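Local coordinates for protein proabylysin (Pyrococcus abyssi, PDB 4JIU) that probably hydrolyses peptide bonds as a zinc-dependent metallopeptidase of the minigluzincin type, captured here as its inactive zymogen, at residues L49-E52 / E53-Y56. The protein carries 1 engineered substitution. Sequence-based numbering, arbitrary orientation. Where two conformers were deposited one is given.
Sequences LEEE and EMFY
Glu53 reaches its extended side chain back toward the N-terminal end of its own helix, its carboxylate lying against CB and CG of Glu50, while the side chain as a whole crosses that of Leu49 at about a right angle. Its CG stands beside the backbone N (chi1 -62°), which directs the chain toward the N-cap, where, in the conformer described here, one of two deposited, OE1 accepts a hydrogen bond from Glu50 N at 3.1 Å. The N-H arrives from above the carboxylate plane, 45° out of it, and Leu49 CD2 lies 3.5 Å from the same Glu53 OE1. Glu50 occupies the N-cap, and the bond its N-H gives to the side chain of the third helical residue, Glu53, is one of the two bonds of a capping box. A glutamate suits that place: it is long enough to reach back to the cap, and its negative charge should be stabilised by the positive end of the helix dipole. The carboxylate of Glu50 bends off toward solvent, leaving Glu50 OE1 5.4 Å from Glu53 OE1, which should ease the repulsion between like charges.

Beside the cap, Met54, also in one of two conformers, packs its CG 3.8 Å from Leu49 CB, a flexible thioether chain closing over the buried leucine that precedes the helix. Regular helical bonds begin here: Met54 N to Glu50 O at 2.9 Å, then Phe55 N to Glu51 O and Tyr56 N to Glu52 O.

This is the first turn of helix 51-67, which farther along carries the zinc-binding histidines of its HExxH motif. Tyr56 is hydrogen-bonded through OH to the zinc ligand His60 and to Glu93, while Glu52 forms a salt bridge with Arg88, tying the turn to helix 88-100. Phe55, broad and apolar, packs instead against helix 2-13.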
ATOM      1  N   LEU A  49       8.232   2.177   9.703  1.00 21.24           N
ATOM      2  CA  LEU A  49       8.999   1.581   8.599  1.00 16.96           C
ATOM      3  C   LEU A  49       9.859   2.598   7.889  1.00 16.98           C
ATOM      4  O   LEU A  49       9.654   3.818   8.047  1.00 21.05           O
ATOM      5  CB  LEU A  49       8.046   0.913   7.618  1.00 13.81           C
ATOM      6  CG  LEU A  49       7.326  -0.351   8.060  1.00 14.42           C
ATOM      7  CD1 LEU A  49       6.235  -0.665   7.052  1.00 14.84           C
ATOM      8  CD2 LEU A  49       8.326  -1.456   8.267  1.00 19.73           C
ATOM      9  N   GLU A  50      10.843   2.152   7.094  1.00 18.75           N
ATOM     10  CA  GLU A  50      11.575   3.078   6.243  1.00 19.83           C
ATOM     11  C   GLU A  50      10.633   3.684   5.175  1.00 15.29           C
ATOM     12  O   GLU A  50       9.622   3.113   4.851  1.00 14.09           O
ATOM     13  CB  GLU A  50      12.739   2.419   5.533  1.00 24.43           C
ATOM     14  CG  GLU A  50      13.730   1.473   6.161  1.00 31.35           C
ATOM     15  CD  GLU A  50      14.807   2.214   6.939  1.00 42.61           C
ATOM     16  OE1 GLU A  50      15.749   1.547   7.396  1.00 43.50           O
ATOM     17  OE2 GLU A  50      14.608   3.442   7.049  1.00 55.74           O
ATOM     18  N   GLU A  51      11.017   4.837   4.618  1.00 15.11           N
ATOM     19  CA  GLU A  51      10.124   5.514   3.677  1.00 14.21           C
ATOM     20  C   GLU A  51       9.767   4.640   2.493  1.00 12.81           C
ATOM     21  O   GLU A  51       8.620   4.678   2.076  1.00 12.71           O
ATOM     22  CB  GLU A  51      10.686   6.854   3.143  1.00 17.82           C
ATOM     23  CG  GLU A  51      10.588   7.987   4.081  1.00 26.18           C
ATOM     24  CD  GLU A  51      11.054   9.335   3.575  1.00 29.81           C
ATOM     25  OE1 GLU A  51      12.055   9.383   2.826  1.00 24.74           O
ATOM     26  OE2 GLU A  51      10.376  10.317   3.970  1.00 43.32           O
ATOM     27  N   GLU A  52      10.736   3.914   1.897  1.00 12.75           N
ATOM     28  CA  GLU A  52      10.386   3.126   0.720  1.00 11.92           C
ATOM     29  C   GLU A  52       9.397   2.041   1.075  1.00 10.47           C
ATOM     30  O   GLU A  52       8.548   1.681   0.258  1.00 11.43           O
ATOM     31  CB  GLU A  52      11.684   2.532   0.091  1.00 16.34           C
ATOM     32  CG  GLU A  52      11.431   1.721  -1.159  1.00 17.07           C
ATOM     33  CD  GLU A  52      12.599   1.091  -1.899  1.00 15.27           C
ATOM     34  OE1 GLU A  52      12.484   0.709  -3.136  1.00  9.85           O
ATOM     35  OE2 GLU A  52      13.639   0.901  -1.214  1.00 20.45           O
ATOM     36  N   GLU A  53       9.517   1.446   2.272  1.00 11.23           N
ATOM     37  CA  GLU A  53       8.601   0.411   2.721  0.68 10.77           C
ATOM     38  C   GLU A  53       7.201   0.988   2.978  1.00 11.06           C
ATOM     39  O   GLU A  53       6.231   0.380   2.597  1.00 10.40           O
ATOM     40  CB  GLU A  53       9.135  -0.294   3.952  0.68 11.79           C
ATOM     41  CG  GLU A  53      10.427  -1.020   3.788  0.68 14.34           C
ATOM     42  CD  GLU A  53      11.290  -1.222   5.015  0.68 18.18           C
ATOM     43  OE1 GLU A  53      10.980  -0.743   6.118  0.68 18.03           O
ATOM     44  OE2 GLU A  53      12.340  -1.883   4.795  0.68 22.05           O
ATOM     45  N   MET A  54       7.143   2.144   3.631  1.00 10.68           N
ATOM     46  CA  MET A  54       5.823   2.805   3.797  1.00 11.12           C
ATOM     47  C   MET A  54       5.201   3.121   2.441  1.00 10.15           C
ATOM     48  O   MET A  54       4.008   2.939   2.232  1.00 10.95           O
ATOM     49  CB  MET A  54       5.998   4.108   4.589  1.00 12.16           C
ATOM     50  CG  MET A  54       6.345   3.931   6.028  0.56 15.57           C
ATOM     51  SD  MET A  54       6.331   5.484   6.974  0.56 18.80           S
ATOM     52  CE  MET A  54       8.078   5.842   6.932  0.56 31.43           C
ATOM     53  N   PHE A  55       6.032   3.657   1.545  1.00  9.84           N
ATOM     54  CA  PHE A  55       5.539   3.998   0.217  1.00  9.60           C
ATOM     55  C   PHE A  55       5.038   2.736  -0.498  1.00  9.30           C
ATOM     56  O   PHE A  55       4.020   2.786  -1.179  1.00 10.03           O
ATOM     57  CB  PHE A  55       6.630   4.693  -0.604  1.00 10.31           C
ATOM     58  CG  PHE A  55       6.098   5.467  -1.784  1.00 10.49           C
ATOM     59  CD1 PHE A  55       5.170   6.498  -1.607  1.00 12.85           C
ATOM     60  CD2 PHE A  55       6.544   5.165  -3.074  1.00 12.58           C
ATOM     61  CE1 PHE A  55       4.730   7.224  -2.669  1.00 14.70           C
ATOM     62  CE2 PHE A  55       6.091   5.948  -4.150  1.00 12.21           C
ATOM     63  CZ  PHE A  55       5.188   6.953  -3.932  1.00 13.55           C
ATOM     64  N   TYR A  56       5.766   1.624  -0.371  1.00  9.30           N
ATOM     65  CA  TYR A  56       5.288   0.376  -0.968  1.00  9.05           C
ATOM     66  C   TYR A  56       3.896   0.040  -0.499  1.00  8.84           C
ATOM     67  O   TYR A  56       3.032  -0.363  -1.242  1.00  9.39           O
ATOM     68  CB  TYR A  56       6.301  -0.787  -0.738  1.00  9.75           C
ATOM     69  CG  TYR A  56       5.694  -2.038  -1.307  1.00  9.89           C
ATOM     70  CD1 TYR A  56       5.695  -2.224  -2.697  1.00 11.20           C
ATOM     71  CD2 TYR A  56       5.025  -2.984  -0.579  1.00 10.83           C
ATOM     72  CE1 TYR A  56       5.130  -3.312  -3.255  1.00 11.44           C
ATOM     73  CE2 TYR A  56       4.392  -4.046  -1.136  1.00 11.38           C
ATOM     74  CZ  TYR A  56       4.437  -4.225  -2.502  1.00 10.70           C
ATOM     75  OH  TYR A  56       3.842  -5.294  -3.113  1.00 13.37           O
TER